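Local coordinates for HD domain protein (Enterococcus faecalis, PDB 4LRL), which acts as a deoxyribonucleoside triphosphate triphosphohydrolase of the HD-domain type, activated or inhibited allosterically by bound nucleotides, at residues Arg236-Gly241 against Glu411-Asp416; Arg100-Phe105 against Val197-Ser202; Glu373-Val378 against Glu440-Pro445; Ala365-Tyr370 against Gly474-Lys479. All coordinates share one frame; numbering follows the deposited sequence.

Contact 1. Residues Arg236-Gly241 against Glu411-Asp416; sequences RPYKGG and ELMQKD
Arg-236 and Tyr-238 meet Met-413 and Glu-411 in a buried contact between side chains of one beta sheet, joining two strands that are not immediate neighbours. Strands 235-238 and 241-245 form a beta hairpin, closed by a type I turn from Tyr-238 to Gly-241, and strand 411-413 lies next beyond the second arm. The contact therefore bridges over strand 241-245. The short segments 236-238 and 411-413 run at 96° to each other; with their axes 9.5 Å apart and another strand between them, the link is made by side chains.

Met-413 does most of the work. Its chain is extended to SD and then bends (chi3 -76°), which sets the sulfur and the methyl on different partners. The sulfur lies over one face of the Arg-236 guanidinium, with SD 3.4 Å from NE, and the two side chains cross at about a right angle. The methyl packs on strand 235-238, CE being 3.7 Å from Tyr-238 CB and 3.9 Å from Arg-236 CD. Leu-419 touches Met-413, Glu-411 and Tyr-238, bringing the edge strand 419-421 into the same cluster.

The tyrosine has two further neighbours. Its own turn folds back against one face of the ring, where Gly-240 N sits 3.1 Å above the plane, offset toward the rim. The hydroxyl end extends to the bent chain of Glu-411, whose carboxylate plane is perpendicular to the ring; there Tyr-238 OH lies 3.9 Å from Glu-411 CG.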
loop_
_atom_site.group_PDB
_atom_site.type_symbol
_atom_site.label_atom_id
_atom_site.label_comp_id
_atom_site.label_asym_id
_atom_site.label_seq_id
_atom_site.Cartn_x
_atom_site.Cartn_y
_atom_site.Cartn_z
ATOM N N ARG C 236 -6.936 22.219 14.215
ATOM C CA ARG C 236 -7.072 23.032 15.419
ATOM C C ARG C 236 -8.377 23.842 15.392
ATOM O O ARG C 236 -8.784 24.315 14.334
ATOM C CB ARG C 236 -5.867 23.969 15.505
ATOM C CG ARG C 236 -5.800 24.855 16.728
ATOM C CD ARG C 236 -4.943 26.072 16.452
ATOM N NE ARG C 236 -4.456 26.681 17.686
ATOM C CZ ARG C 236 -3.222 26.533 18.161
ATOM N NH1 ARG C 236 -2.323 25.794 17.512
ATOM N NH2 ARG C 236 -2.885 27.129 19.295
ATOM N N PRO C 237 -9.037 24.002 16.555
ATOM C CA PRO C 237 -10.126 24.964 16.605
ATOM C C PRO C 237 -9.593 26.376 16.831
ATOM O O PRO C 237 -8.486 26.546 17.331
ATOM C CB PRO C 237 -10.919 24.521 17.836
ATOM C CG PRO C 237 -9.866 23.984 18.762
ATOM C CD PRO C 237 -8.844 23.323 17.856
ATOM N N TYR C 238 -10.377 27.370 16.434
ATOM C CA TYR C 238 -10.190 28.757 16.865
ATOM C C TYR C 238 -11.561 29.433 16.870
ATOM O O TYR C 238 -12.566 28.823 16.478
ATOM C CB TYR C 238 -9.186 29.501 15.973
ATOM C CG TYR C 238 -9.714 29.913 14.616
ATOM C CD1 TYR C 238 -10.005 31.247 14.343
ATOM C CD2 TYR C 238 -9.920 28.969 13.609
ATOM C CE1 TYR C 238 -10.505 31.634 13.099
ATOM C CE2 TYR C 238 -10.405 29.340 12.358
ATOM C CZ TYR C 238 -10.699 30.675 12.110
ATOM O OH TYR C 238 -11.182 31.053 10.878
ATOM N N LYS C 239 -11.593 30.695 17.294
ATOM C CA LYS C 239 -12.844 31.433 17.451
ATOM C C LYS C 239 -13.740 31.370 16.214
ATOM O O LYS C 239 -14.950 31.187 16.337
ATOM C CB LYS C 239 -12.554 32.886 17.837
ATOM C CG LYS C 239 -13.750 33.648 18.362
ATOM C CD LYS C 239 -13.318 35.046 18.778
ATOM C CE LYS C 239 -14.444 35.812 19.428
ATOM N NZ LYS C 239 -13.935 37.091 19.956
ATOM N N GLY C 240 -13.141 31.500 15.032
ATOM C CA GLY C 240 -13.882 31.473 13.774
ATOM C C GLY C 240 -14.006 30.097 13.140
ATOM O O GLY C 240 -14.384 29.982 11.975
ATOM N N GLY C 241 -13.691 29.042 13.881
ATOM C CA GLY C 241 -13.919 27.699 13.350
ATOM C C GLY C 241 -12.770 26.723 13.485
ATOM O O GLY C 241 -12.325 26.409 14.593
ATOM N N GLU C 411 -7.805 27.869 6.396
ATOM C CA GLU C 411 -7.004 28.782 7.212
ATOM C C GLU C 411 -5.825 28.079 7.873
ATOM O O GLU C 411 -5.986 27.041 8.523
ATOM C CB GLU C 411 -7.860 29.478 8.272
ATOM C CG GLU C 411 -9.116 30.158 7.734
ATOM C CD GLU C 411 -8.875 31.558 7.177
ATOM O OE1 GLU C 411 -7.751 31.875 6.732
ATOM O OE2 GLU C 411 -9.833 32.346 7.174
ATOM N N LEU C 412 -4.639 28.650 7.687
ATOM C CA LEU C 412 -3.425 28.149 8.325
ATOM C C LEU C 412 -3.078 29.077 9.470
ATOM O O LEU C 412 -3.103 30.306 9.310
ATOM C CB LEU C 412 -2.272 28.082 7.327
ATOM C CG LEU C 412 -2.425 27.114 6.149
ATOM C CD1 LEU C 412 -1.693 27.634 4.932
ATOM C CD2 LEU C 412 -1.930 25.726 6.504
ATOM N N MET C 413 -2.781 28.499 10.629
ATOM C CA MET C 413 -2.433 29.314 11.790
ATOM C C MET C 413 -0.934 29.423 12.060
ATOM O O MET C 413 -0.232 28.420 12.211
ATOM C CB MET C 413 -3.161 28.853 13.048
ATOM C CG MET C 413 -3.057 29.880 14.157
ATOM S SD MET C 413 -3.906 29.415 15.660
ATOM C CE MET C 413 -5.601 29.722 15.172
ATOM N N GLN C 414 -0.469 30.669 12.126
ATOM C CA GLN C 414 0.934 30.974 12.356
ATOM C C GLN C 414 1.244 30.833 13.843
ATOM O O GLN C 414 0.336 30.822 14.673
ATOM C CB GLN C 414 1.244 32.403 11.903
ATOM C CG GLN C 414 0.710 32.802 10.523
ATOM C CD GLN C 414 1.753 32.694 9.429
ATOM O OE1 GLN C 414 2.600 31.799 9.437
ATOM N NE2 GLN C 414 1.692 33.609 8.472
ATOM N N LYS C 415 2.529 30.733 14.170
ATOM C CA LYS C 415 2.992 30.718 15.560
ATOM C C LYS C 415 2.470 31.913 16.368
ATOM O O LYS C 415 2.306 31.817 17.583
ATOM C CB LYS C 415 4.523 30.677 15.610
ATOM C CG LYS C 415 5.085 30.088 16.899
ATOM C CD LYS C 415 6.139 31.003 17.537
ATOM C CE LYS C 415 6.933 30.293 18.634
ATOM N NZ LYS C 415 6.112 29.954 19.831
ATOM N N ASP C 416 2.201 33.027 15.689
ATOM C CA ASP C 416 1.694 34.246 16.351
ATOM C C ASP C 416 0.174 34.221 16.603
ATOM O O ASP C 416 -0.378 35.104 17.268
ATOM C CB ASP C 416 2.131 35.512 15.584
ATOM C CG ASP C 416 1.338 35.751 14.292
ATOM O OD1 ASP C 416 0.901 34.785 13.635
ATOM O OD2 ASP C 416 1.161 36.927 13.919
#

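Contact 2. Residues Arg100-Phe105 against Val197-Ser202; sequences RICEIF and VQMISS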
loop_
_atom_site.group_PDB
_atom_site.type_symbol
_atom_site.label_atom_id
_atom_site.label_comp_id
_atom_site.label_asym_id
_atom_site.label_seq_id
_atom_site.Cartn_x
_atom_site.Cartn_y
_atom_site.Cartn_z
ATOM N N ARG C 100 -12.651 11.430 15.722
ATOM C CA ARG C 100 -11.207 11.550 15.940
ATOM C C ARG C 100 -10.806 13.002 16.159
ATOM O O ARG C 100 -9.973 13.285 17.023
ATOM C CB ARG C 100 -10.420 10.899 14.803
ATOM C CG ARG C 100 -10.559 9.384 14.815
ATOM C CD ARG C 100 -9.921 8.708 13.629
ATOM N NE ARG C 100 -10.350 7.307 13.569
ATOM C CZ ARG C 100 -9.852 6.375 12.753
ATOM N NH1 ARG C 100 -10.336 5.140 12.801
ATOM N NH2 ARG C 100 -8.875 6.665 11.898
ATOM N N ILE C 101 -11.427 13.910 15.401
ATOM C CA ILE C 101 -11.152 15.350 15.515
ATOM C C ILE C 101 -11.590 15.916 16.868
ATOM O O ILE C 101 -10.833 16.642 17.505
ATOM C CB ILE C 101 -11.795 16.171 14.349
ATOM C CG1 ILE C 101 -11.249 15.675 13.011
ATOM C CG2 ILE C 101 -11.524 17.672 14.519
ATOM C CD1 ILE C 101 -11.882 16.301 11.782
ATOM N N CYS C 102 -12.810 15.568 17.290
ATOM C CA CYS C 102 -13.352 15.981 18.578
ATOM C C CYS C 102 -12.483 15.491 19.728
ATOM O O CYS C 102 -12.263 16.209 20.702
ATOM C CB CYS C 102 -14.771 15.453 18.748
ATOM S SG CYS C 102 -15.999 16.256 17.709
ATOM N N GLU C 103 -11.996 14.262 19.595
ATOM C CA GLU C 103 -11.122 13.638 20.574
ATOM C C GLU C 103 -9.821 14.438 20.717
ATOM O O GLU C 103 -9.417 14.780 21.827
ATOM C CB GLU C 103 -10.841 12.190 20.155
ATOM C CG GLU C 103 -10.164 11.348 21.208
ATOM C CD GLU C 103 -11.109 10.842 22.293
ATOM O OE1 GLU C 103 -12.315 10.664 22.026
ATOM O OE2 GLU C 103 -10.633 10.603 23.421
ATOM N N ILE C 104 -9.197 14.745 19.582
ATOM C CA ILE C 104 -7.982 15.562 19.529
ATOM C C ILE C 104 -8.243 16.978 20.062
ATOM O O ILE C 104 -7.452 17.515 20.838
ATOM C CB ILE C 104 -7.419 15.602 18.079
ATOM C CG1 ILE C 104 -6.823 14.238 17.705
ATOM C CG2 ILE C 104 -6.370 16.688 17.907
ATOM C CD1 ILE C 104 -6.739 13.978 16.195
ATOM N N PHE C 105 -9.366 17.560 19.650
ATOM C CA PHE C 105 -9.758 18.904 20.072
ATOM C C PHE C 105 -9.918 18.956 21.580
ATOM O O PHE C 105 -9.485 19.919 22.223
ATOM C CB PHE C 105 -11.073 19.310 19.404
ATOM C CG PHE C 105 -10.912 19.946 18.042
ATOM C CD1 PHE C 105 -11.959 20.682 17.486
ATOM C CD2 PHE C 105 -9.719 19.828 17.321
ATOM C CE1 PHE C 105 -11.838 21.280 16.231
ATOM C CE2 PHE C 105 -9.581 20.421 16.062
ATOM C CZ PHE C 105 -10.648 21.154 15.515
ATOM N N VAL C 197 -19.920 23.588 12.788
ATOM C CA VAL C 197 -20.334 23.679 11.388
ATOM C C VAL C 197 -19.201 23.328 10.432
ATOM O O VAL C 197 -19.393 22.525 9.503
ATOM C CB VAL C 197 -20.884 25.098 11.043
ATOM C CG1 VAL C 197 -21.126 25.235 9.542
ATOM C CG2 VAL C 197 -22.165 25.383 11.812
ATOM N N GLN C 198 -18.024 23.923 10.660
ATOM C CA GLN C 198 -16.874 23.733 9.760
ATOM C C GLN C 198 -16.297 22.315 9.768
ATOM O O GLN C 198 -15.662 21.905 8.800
ATOM C CB GLN C 198 -15.771 24.768 10.018
ATOM C CG GLN C 198 -16.058 26.147 9.421
ATOM C CD GLN C 198 -14.964 27.170 9.710
ATOM O OE1 GLN C 198 -13.761 26.851 9.736
ATOM N NE2 GLN C 198 -15.373 28.402 9.926
ATOM N N MET C 199 -16.532 21.568 10.844
ATOM C CA MET C 199 -16.029 20.199 10.944
ATOM C C MET C 199 -16.754 19.305 9.948
ATOM O O MET C 199 -16.205 18.323 9.435
ATOM C CB MET C 199 -16.188 19.651 12.366
ATOM C CG MET C 199 -15.187 18.526 12.697
ATOM S SD MET C 199 -15.254 17.902 14.385
ATOM C CE MET C 199 -14.923 19.386 15.356
ATOM N N ILE C 200 -17.988 19.689 9.659
ATOM C CA ILE C 200 -18.875 18.895 8.836
ATOM C C ILE C 200 -18.979 19.463 7.427
ATOM O O ILE C 200 -19.116 18.717 6.453
ATOM C CB ILE C 200 -20.235 18.762 9.527
ATOM C CG1 ILE C 200 -20.054 17.837 10.740
ATOM C CG2 ILE C 200 -21.308 18.223 8.559
ATOM C CD1 ILE C 200 -20.984 18.114 11.879
ATOM N N SER C 201 -18.880 20.781 7.317
ATOM C CA SER C 201 -18.942 21.412 6.013
ATOM C C SER C 201 -18.028 22.621 5.947
ATOM O O SER C 201 -18.198 23.584 6.696
ATOM C CB SER C 201 -20.379 21.803 5.670
ATOM O OG SER C 201 -20.407 22.483 4.431
ATOM N N SER C 202 -17.046 22.539 5.060
ATOM C CA SER C 202 -16.085 23.609 4.824
ATOM C C SER C 202 -15.368 23.275 3.520
ATOM O O SER C 202 -15.908 22.534 2.697
ATOM C CB SER C 202 -15.099 23.739 5.998
ATOM O OG SER C 202 -14.263 22.598 6.104
#
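Met-199, from helix 194-200 of the HD domain, is inserted against Ile-101, Cys-102 and Phe-105 on helix 87-108, the helix whose first turn carries the metal ligand His-90. The contact is a buried helix-to-helix one in which a single long side chain spans the gap and three residues receive it.

The methionine has its CG opposite the backbone N (chi1 -155°) and stays extended as far as the sulfur, a shape that carries SD right up to the other helix. SD lies 3.7 Å from Ile-101 CG2 and 3.8 Å from Cys-102 SG. A bend at chi3 (-59°) then turns the methyl to the aromatic residue, where Met-199 CE approaches Phe-105 CE1 obliquely at 3.7 Å. One helical turn separates Ile-101 from Phe-105, and the branch that meets the sulfur also packs on the ring: Ile-101 CG2 stands 3.6 Å above the plane of Phe-105, over its centre. Ring, isoleucine and methionine thus form one continuous apolar layer. Trp-119 touches both Met-199 and Cys-102, while Ile-235 touches Ile-101 and Phe-105.

Eight residues further along the chain is the metal ligand Asp-207, whose side chain is about 9 Å from that of Met-199; the bound nickel is about 13 Å from the methionine side chain. Apolar packing near the metal site, between the helix that carries His-90 and one that precedes Asp-207, belongs to the all-helical HD-domain fold with its H...HD...D set.

Contact 3. Residues Glu373-Val378 against Glu440-Pro445; sequences ELIEKV and ERFYFP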
loop_
_atom_site.group_PDB
_atom_site.type_symbol
_atom_site.label_atom_id
_atom_site.label_comp_id
_atom_site.label_asym_id
_atom_site.label_seq_id
_atom_site.Cartn_x
_atom_site.Cartn_y
_atom_site.Cartn_z
ATOM N N GLU C 373 -29.248 16.574 -36.192
ATOM C CA GLU C 373 -30.001 16.200 -37.383
ATOM C C GLU C 373 -29.515 14.859 -37.934
ATOM O O GLU C 373 -30.313 13.963 -38.175
ATOM C CB GLU C 373 -29.921 17.269 -38.472
ATOM C CG GLU C 373 -30.748 16.892 -39.698
ATOM C CD GLU C 373 -30.583 17.828 -40.884
ATOM O OE1 GLU C 373 -29.729 18.738 -40.854
ATOM O OE2 GLU C 373 -31.337 17.645 -41.865
ATOM N N LEU C 374 -28.203 14.721 -38.110
ATOM C CA LEU C 374 -27.635 13.498 -38.663
ATOM C C LEU C 374 -27.971 12.279 -37.818
ATOM O O LEU C 374 -28.312 11.225 -38.352
ATOM C CB LEU C 374 -26.115 13.619 -38.811
ATOM C CG LEU C 374 -25.567 14.720 -39.724
ATOM C CD1 LEU C 374 -24.044 14.703 -39.671
ATOM C CD2 LEU C 374 -26.091 14.572 -41.175
ATOM N N ILE C 375 -27.868 12.438 -36.501
ATOM C CA ILE C 375 -28.126 11.368 -35.541
ATOM C C ILE C 375 -29.588 10.940 -35.649
ATOM O O ILE C 375 -29.891 9.746 -35.624
ATOM C CB ILE C 375 -27.738 11.837 -34.100
ATOM C CG1 ILE C 375 -26.211 11.811 -33.933
ATOM C CG2 ILE C 375 -28.447 11.028 -33.011
ATOM C CD1 ILE C 375 -25.675 12.746 -32.841
ATOM N N GLU C 376 -30.471 11.926 -35.802
ATOM C CA GLU C 376 -31.894 11.723 -36.039
ATOM C C GLU C 376 -32.177 10.988 -37.349
ATOM O O GLU C 376 -33.090 10.160 -37.414
ATOM C CB GLU C 376 -32.601 13.083 -36.079
ATOM C CG GLU C 376 -34.105 13.029 -36.319
ATOM C CD GLU C 376 -34.763 14.369 -36.054
ATOM O OE1 GLU C 376 -35.219 14.568 -34.911
ATOM O OE2 GLU C 376 -34.799 15.231 -36.966
ATOM N N LYS C 377 -31.410 11.331 -38.385
ATOM C CA LYS C 377 -31.572 10.781 -39.725
ATOM C C LYS C 377 -31.386 9.260 -39.711
ATOM O O LYS C 377 -32.119 8.542 -40.376
ATOM C CB LYS C 377 -30.573 11.449 -40.674
ATOM C CG LYS C 377 -30.935 11.420 -42.144
ATOM C CD LYS C 377 -30.259 12.572 -42.902
ATOM C CE LYS C 377 -30.727 12.607 -44.356
ATOM N NZ LYS C 377 -30.974 13.994 -44.896
ATOM N N VAL C 378 -30.425 8.776 -38.926
ATOM C CA VAL C 378 -30.187 7.325 -38.815
ATOM C C VAL C 378 -31.122 6.622 -37.818
ATOM O O VAL C 378 -31.043 5.408 -37.656
ATOM C CB VAL C 378 -28.689 6.959 -38.553
ATOM C CG1 VAL C 378 -27.787 7.617 -39.592
ATOM C CG2 VAL C 378 -28.246 7.320 -37.126
ATOM N N GLU C 440 -16.817 20.882 -21.469
ATOM C CA GLU C 440 -18.110 20.851 -22.136
ATOM C C GLU C 440 -18.090 19.624 -23.032
ATOM O O GLU C 440 -17.190 19.468 -23.862
ATOM C CB GLU C 440 -18.354 22.103 -23.001
ATOM C CG GLU C 440 -18.450 23.442 -22.271
ATOM C CD GLU C 440 -19.719 23.599 -21.448
ATOM O OE1 GLU C 440 -20.785 23.092 -21.869
ATOM O OE2 GLU C 440 -19.644 24.246 -20.379
ATOM N N ARG C 441 -19.078 18.756 -22.866
ATOM C CA ARG C 441 -19.179 17.578 -23.721
ATOM C C ARG C 441 -20.494 17.447 -24.481
ATOM O O ARG C 441 -21.562 17.833 -23.992
ATOM C CB ARG C 441 -18.899 16.308 -22.926
ATOM C CG ARG C 441 -17.424 16.042 -22.778
ATOM C CD ARG C 441 -17.117 14.861 -21.860
ATOM N NE ARG C 441 -15.679 14.811 -21.643
ATOM C CZ ARG C 441 -14.816 14.241 -22.476
ATOM N NH1 ARG C 441 -15.239 13.638 -23.582
ATOM N NH2 ARG C 441 -13.525 14.274 -22.194
ATOM N N PHE C 442 -20.388 16.893 -25.683
ATOM C CA PHE C 442 -21.535 16.519 -26.487
ATOM C C PHE C 442 -21.608 14.993 -26.566
ATOM O O PHE C 442 -20.642 14.323 -26.949
ATOM C CB PHE C 442 -21.421 17.150 -27.878
ATOM C CG PHE C 442 -22.481 16.704 -28.833
ATOM C CD1 PHE C 442 -23.828 16.970 -28.577
ATOM C CD2 PHE C 442 -22.136 16.024 -29.994
ATOM C CE1 PHE C 442 -24.823 16.557 -29.463
ATOM C CE2 PHE C 442 -23.122 15.611 -30.906
ATOM C CZ PHE C 442 -24.471 15.878 -30.639
ATOM N N TYR C 443 -22.751 14.441 -26.184
ATOM C CA TYR C 443 -22.877 13.006 -26.059
ATOM C C TYR C 443 -23.686 12.468 -27.217
ATOM O O TYR C 443 -24.631 13.102 -27.654
ATOM C CB TYR C 443 -23.513 12.637 -24.712
ATOM C CG TYR C 443 -22.527 12.645 -23.568
ATOM C CD1 TYR C 443 -22.298 13.799 -22.814
ATOM C CD2 TYR C 443 -21.811 11.498 -23.250
ATOM C CE1 TYR C 443 -21.369 13.797 -21.749
ATOM C CE2 TYR C 443 -20.883 11.487 -22.209
ATOM C CZ TYR C 443 -20.666 12.636 -21.465
ATOM O OH TYR C 443 -19.743 12.590 -20.442
ATOM N N PHE C 444 -23.310 11.290 -27.708
ATOM C CA PHE C 444 -23.963 10.697 -28.884
ATOM C C PHE C 444 -23.791 9.187 -28.866
ATOM O O PHE C 444 -22.879 8.678 -28.192
ATOM C CB PHE C 444 -23.380 11.274 -30.180
ATOM C CG PHE C 444 -21.877 11.254 -30.239
ATOM C CD1 PHE C 444 -21.195 10.126 -30.708
ATOM C CD2 PHE C 444 -21.138 12.362 -29.826
ATOM C CE1 PHE C 444 -19.793 10.105 -30.768
ATOM C CE2 PHE C 444 -19.739 12.352 -29.877
ATOM C CZ PHE C 444 -19.067 11.220 -30.350
ATOM N N PRO C 445 -24.662 8.457 -29.598
ATOM C CA PRO C 445 -24.496 7.004 -29.630
ATOM C C PRO C 445 -23.165 6.629 -30.248
ATOM O O PRO C 445 -22.763 7.214 -31.254
ATOM C CB PRO C 445 -25.659 6.528 -30.508
ATOM C CG PRO C 445 -26.667 7.634 -30.414
ATOM C CD PRO C 445 -25.841 8.879 -30.378
#
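The ring of Phe-442 is met obliquely by Ile-375, whose CD1 is 4.0 Å from Phe-442 CZ, the two side chains coming from opposite directions. A second part of that ring touches Ile-368, two turns earlier on helix 361-377. Phe-444 behaves differently: it offers Ile-375 only its base, with CB 3.8 Å from Ile-375 CD1. Its CG lies between the backbone N and the carbonyl carbon (chi1 50°), a rotation that swings the ring aside to an edge-to-face stack with Phe-467.

Ile-375 divides its branches between these partners. The longer arm ends in CD1, shared by the two phenylalanines, whereas CG2 rests near the ring of Pro-445, 4.3 Å from its CD. The contact is wholly apolar and buried, with one isoleucine acting as the helix's contribution.

Phe-444 also packs against Lys-354, a dGTP-binding residue, and pairs with it through the backbone. Strand 441-444 is the middle strand of a three-stranded antiparallel sheet, between 354-357 and 387-389. Helix 361-377 lies on the side of Phe-442 and Phe-444, helix 461-468 adds Phe-467 to the cluster, and Tyr-443, on the other side of the strand, touches Arg-273 and Val-277 of helix 270-291.

Contact 4. Residues Ala365-Tyr370 against Gly474-Lys479; sequences AATIAY and GALVLK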
loop_
_atom_site.group_PDB
_atom_site.type_symbol
_atom_site.label_atom_id
_atom_site.label_comp_id
_atom_site.label_asym_id
_atom_site.label_seq_id
_atom_site.Cartn_x
_atom_site.Cartn_y
_atom_site.Cartn_z
ATOM N N ALA C 365 -22.701 25.758 -31.335
ATOM C CA ALA C 365 -24.140 25.521 -31.271
ATOM C C ALA C 365 -24.765 25.054 -32.591
ATOM O O ALA C 365 -25.471 24.045 -32.617
ATOM C CB ALA C 365 -24.854 26.768 -30.742
ATOM N N ALA C 366 -24.515 25.798 -33.673
ATOM C CA ALA C 366 -25.068 25.448 -34.983
ATOM C C ALA C 366 -24.561 24.082 -35.484
ATOM O O ALA C 366 -25.299 23.349 -36.163
ATOM C CB ALA C 366 -24.784 26.532 -35.995
ATOM N N THR C 367 -23.318 23.747 -35.137
ATOM C CA THR C 367 -22.729 22.482 -35.553
ATOM C C THR C 367 -23.360 21.322 -34.800
ATOM O O THR C 367 -23.672 20.286 -35.399
ATOM C CB THR C 367 -21.193 22.480 -35.384
ATOM O OG1 THR C 367 -20.613 23.348 -36.356
ATOM C CG2 THR C 367 -20.605 21.084 -35.584
ATOM N N ILE C 368 -23.547 21.493 -33.494
ATOM C CA ILE C 368 -24.188 20.470 -32.673
ATOM C C ILE C 368 -25.598 20.189 -33.202
ATOM O O ILE C 368 -26.004 19.039 -33.303
ATOM C CB ILE C 368 -24.187 20.866 -31.163
ATOM C CG1 ILE C 368 -22.802 20.625 -30.559
ATOM C CG2 ILE C 368 -25.239 20.084 -30.359
ATOM C CD1 ILE C 368 -22.545 21.374 -29.265
ATOM N N ALA C 369 -26.325 21.241 -33.567
ATOM C CA ALA C 369 -27.665 21.076 -34.127
ATOM C C ALA C 369 -27.644 20.214 -35.398
ATOM O O ALA C 369 -28.501 19.346 -35.577
ATOM C CB ALA C 369 -28.310 22.425 -34.380
ATOM N N TYR C 370 -26.638 20.444 -36.247
ATOM C CA TYR C 370 -26.436 19.682 -37.471
ATOM C C TYR C 370 -26.140 18.204 -37.166
ATOM O O TYR C 370 -26.772 17.321 -37.735
ATOM C CB TYR C 370 -25.343 20.333 -38.340
ATOM C CG TYR C 370 -25.010 19.562 -39.599
ATOM C CD1 TYR C 370 -23.791 18.912 -39.733
ATOM C CD2 TYR C 370 -25.929 19.456 -40.644
ATOM C CE1 TYR C 370 -23.483 18.184 -40.881
ATOM C CE2 TYR C 370 -25.632 18.735 -41.793
ATOM C CZ TYR C 370 -24.406 18.105 -41.903
ATOM O OH TYR C 370 -24.109 17.390 -43.034
ATOM N N GLY C 474 -10.839 13.264 -29.928
ATOM C CA GLY C 474 -11.796 13.391 -28.834
ATOM C C GLY C 474 -12.549 14.709 -28.809
ATOM O O GLY C 474 -13.302 14.977 -27.875
ATOM N N ALA C 475 -12.368 15.530 -29.841
ATOM C CA ALA C 475 -12.994 16.848 -29.877
ATOM C C ALA C 475 -13.873 17.086 -31.101
ATOM O O ALA C 475 -13.678 16.504 -32.175
ATOM C CB ALA C 475 -11.941 17.944 -29.756
ATOM N N LEU C 476 -14.858 17.952 -30.916
ATOM C CA LEU C 476 -15.693 18.424 -32.003
ATOM C C LEU C 476 -14.860 19.385 -32.833
ATOM O O LEU C 476 -14.310 20.348 -32.291
ATOM C CB LEU C 476 -16.872 19.177 -31.418
ATOM C CG LEU C 476 -18.122 19.344 -32.257
ATOM C CD1 LEU C 476 -19.150 18.397 -31.685
ATOM C CD2 LEU C 476 -18.595 20.775 -32.140
ATOM N N VAL C 477 -14.734 19.122 -34.133
ATOM C CA VAL C 477 -14.022 20.054 -35.009
ATOM C C VAL C 477 -14.973 20.932 -35.797
ATOM O O VAL C 477 -15.847 20.442 -36.519
ATOM C CB VAL C 477 -12.996 19.386 -35.985
ATOM C CG1 VAL C 477 -11.663 19.132 -35.285
ATOM C CG2 VAL C 477 -13.556 18.118 -36.641
ATOM N N LEU C 478 -14.799 22.237 -35.631
ATOM C CA LEU C 478 -15.524 23.215 -36.410
ATOM C C LEU C 478 -14.780 23.401 -37.719
ATOM O O LEU C 478 -13.564 23.596 -37.736
ATOM C CB LEU C 478 -15.633 24.538 -35.645
ATOM C CG LEU C 478 -16.051 24.438 -34.171
ATOM C CD1 LEU C 478 -15.944 25.802 -33.506
ATOM C CD2 LEU C 478 -17.459 23.849 -34.005
ATOM N N LYS C 479 -15.517 23.312 -38.819
ATOM C CA LYS C 479 -14.945 23.439 -40.143
ATOM C C LYS C 479 -14.594 24.898 -40.405
ATOM O O LYS C 479 -15.311 25.804 -39.973
ATOM C CB LYS C 479 -15.945 22.935 -41.190
ATOM C CG LYS C 479 -16.471 21.526 -40.937
ATOM C CD LYS C 479 -15.750 20.467 -41.747
ATOM C CE LYS C 479 -16.170 19.081 -41.300
ATOM N NZ LYS C 479 -16.116 18.098 -42.412
HETATM O O HOH W 1 -18.504 23.237 -38.564
#
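Thr-367 and Leu-476 are brought together by first torsions that place a carbon branch opposite each backbone N. The threonine's OG1 stands beside its backbone N (chi1 -71°), which puts CG2 anti to that N; in Leu-476 it is CG that is anti (chi1 -158°). The threonine rotation also directs OG1 to the end of the other segment, so the two branches serve different neighbours.

The methyl branch makes the apolar half. Thr-367 CG2 and Leu-476 CD2 are 4.0 Å apart, the side chains sliding past each other in opposite directions. Leu-476 divides its methyls, and CD1 reaches Ile-368 CG1 at a looser 4.4 Å. Phe-358 borders both Ile-368 and Leu-476, and Leu-371 adds a further turn of the helix to the leucine's surroundings.

The hydroxyl makes the polar half. A water sits 3.1 Å from Thr-367 OG1 and accepts from Lys-479 N at 3.0 Å, a bridge that links the helix to the backbone near the C-terminus. Leu-478, at the exposed edge, brings CD2 to 4.0 Å from Thr-367 OG1. Lys-479 itself reaches back to Tyr-470 in a cation-pi pair, and Tyr-470 also touches Thr-367.

Strands 471-472 and 475-476 form a small antiparallel hairpin, in whose turn Gly-474 has a positive phi (67°). Leu-476 and Gly-474 bond through their backbones to Thr-357, at the end of strand 354-357. The arrangement is that of a C-terminal beta hairpin and tail laid across helix 361-377, with Leu-476 buried against the helix and Leu-478 and the bridging water at the margin.

Overall arrangement
From the N terminus, contact 2 comes first: it closes the loop between helices 87-108 and 194-200 before any other opens. Contact 1 then starts at 236-241 and closes only at 411-416. Within that span helix 361-377 supplies the first segments of contacts 4 and 3, both of which therefore cross contact 1. Contact 3 closes at 440-445, nested inside the larger loop that contact 4 completes at 474-479. In space there are two pairs. Contacts 1 and 2 touch through Pro-237 and Phe-105, tying the four-stranded sheet to the HD helices. Contacts 3 and 4, centres 10 Å apart, share one helix; contacts 1 and 3 lie 52 Å apart between centres.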